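Local coordinates for protein methylmalonyl-CoA carboxyltransferase 12S subunit (Propionibacterium freudenreichii, PDB 1ON3) that transfers the carboxyl group of methylmalonyl-CoA to the biotin of the 1.3S subunit, as the hexameric core of the transcarboxylase complex, at residues V35-Q38 / H39-G42. Sequence-based numbering, arbitrary orientation.
Sequences VEKQ and HSQG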
loop_
_atom_site.group_PDB
_atom_site.type_symbol
_atom_site.label_atom_id
_atom_site.label_comp_id
_atom_site.label_asym_id
_atom_site.label_seq_id
_atom_site.Cartn_x
_atom_site.Cartn_y
_atom_site.Cartn_z
ATOM N N VAL E 35 -52.578 -11.222 -8.892
ATOM C CA VAL E 35 -51.638 -12.163 -9.490
ATOM C C VAL E 35 -52.209 -12.585 -10.846
ATOM O O VAL E 35 -51.487 -12.661 -11.834
ATOM C CB VAL E 35 -51.453 -13.412 -8.601
ATOM C CG1 VAL E 35 -50.808 -14.541 -9.393
ATOM C CG2 VAL E 35 -50.592 -13.057 -7.400
ATOM N N GLU E 36 -53.514 -12.851 -10.900
ATOM C CA GLU E 36 -54.130 -13.237 -12.161
ATOM C C GLU E 36 -54.025 -12.105 -13.162
ATOM O O GLU E 36 -53.789 -12.341 -14.347
ATOM C CB GLU E 36 -55.602 -13.614 -11.972
ATOM C CG GLU E 36 -55.796 -14.921 -11.256
ATOM C CD GLU E 36 -57.256 -15.249 -11.015
ATOM O OE1 GLU E 36 -57.519 -16.286 -10.369
ATOM O OE2 GLU E 36 -58.131 -14.476 -11.475
ATOM N N LYS E 37 -54.193 -10.870 -12.703
ATOM C CA LYS E 37 -54.094 -9.752 -13.631
ATOM C C LYS E 37 -52.671 -9.662 -14.189
ATOM O O LYS E 37 -52.475 -9.418 -15.388
ATOM C CB LYS E 37 -54.465 -8.436 -12.951
ATOM C CG LYS E 37 -54.354 -7.230 -13.876
ATOM C CD LYS E 37 -54.920 -5.976 -13.223
ATOM C CE LYS E 37 -54.975 -4.811 -14.203
ATOM N NZ LYS E 37 -55.631 -3.604 -13.602
ATOM N N GLN E 38 -51.683 -9.854 -13.315
ATOM C CA GLN E 38 -50.284 -9.805 -13.733
ATOM C C GLN E 38 -50.108 -10.857 -14.829
ATOM O O GLN E 38 -49.612 -10.561 -15.922
ATOM C CB GLN E 38 -49.356 -10.096 -12.540
ATOM C CG GLN E 38 -47.857 -10.130 -12.893
ATOM C CD GLN E 38 -47.171 -8.768 -12.830
ATOM O OE1 GLN E 38 -47.817 -7.708 -12.867
ATOM N NE2 GLN E 38 -45.840 -8.793 -12.744
ATOM N N HIS E 39 -50.544 -12.080 -14.545
ATOM C CA HIS E 39 -50.440 -13.155 -15.514
ATOM C C HIS E 39 -51.190 -12.877 -16.814
ATOM O O HIS E 39 -50.711 -13.214 -17.900
ATOM C CB HIS E 39 -50.938 -14.453 -14.897
ATOM C CG HIS E 39 -49.949 -15.087 -13.977
ATOM N ND1 HIS E 39 -50.308 -15.999 -13.010
ATOM C CD2 HIS E 39 -48.603 -14.959 -13.895
ATOM C CE1 HIS E 39 -49.227 -16.407 -12.370
ATOM N NE2 HIS E 39 -48.179 -15.792 -12.888
ATOM N N SER E 40 -52.357 -12.258 -16.711
ATOM C CA SER E 40 -53.141 -11.960 -17.900
ATOM C C SER E 40 -52.401 -10.969 -18.791
ATOM O O SER E 40 -52.595 -10.968 -20.004
ATOM C CB SER E 40 -54.507 -11.385 -17.515
ATOM O OG SER E 40 -54.387 -10.034 -17.108
ATOM N N GLN E 41 -51.550 -10.133 -18.191
ATOM C CA GLN E 41 -50.790 -9.139 -18.945
ATOM C C GLN E 41 -49.520 -9.730 -19.539
ATOM O O GLN E 41 -48.685 -9.007 -20.086
ATOM C CB GLN E 41 -50.430 -7.946 -18.054
ATOM C CG GLN E 41 -51.633 -7.235 -17.476
ATOM C CD GLN E 41 -51.256 -6.081 -16.562
ATOM O OE1 GLN E 41 -50.316 -6.175 -15.778
ATOM N NE2 GLN E 41 -52.009 -4.992 -16.645
ATOM N N GLY E 42 -49.390 -11.047 -19.436
ATOM C CA GLY E 42 -48.229 -11.738 -19.971
ATOM C C GLY E 42 -46.947 -11.576 -19.168
ATOM O O GLY E 42 -45.855 -11.700 -19.726
HETATM O O HOH W 1 -50.325 -6.495 -13.103
#
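Lys37 O receives two donors where helix 32-40 comes to its end: Ser40 OG at 2.6 Å and Gln41 N at 3.0 Å. The hydroxyl arrives well off the direction of the carbonyl, at a C=O...OG angle of 118°, because chi1 of 76° sets OG between its own backbone N and carbonyl carbon and folds it back onto the preceding turn. Gln41 N also makes a weak bond to Gln38 O, and Gly42, with positive phi, is the C-prime residue of a Schellman motif closed by Gly42 N to His39 O and Lys43 N to Gln38 O. The side chain of Gln38 is buried, packed against Phe104 and Lys43, and a bend at chi2 turns its amide so that OE1 meets a water at 2.8 Å. That water also donates to Gln41 OE1 (2.7 Å), joining two amides whose planes are 42° apart. With an alanine in place of Gln41, the water and the Lys43 amine, which also bonds to OE1, would probably be less well fixed. The open side is looser: the exposed, extended Lys37 chain only brushes the Gln41 amide, CE to NE2 at 3.8 Å. Val35 CG1 lies alongside His39 CE1 at 3.9 Å, a separate contact covered by Thr45. This helix end lies near bound methylmalonyl-CoA, about 5 Å from the Gln41 side chain, tied by His39 NE2 to Glu48 of helix 46-53 and by Gln38 NE2 to Asp138 of strand 133-139 in the N-terminal sheet.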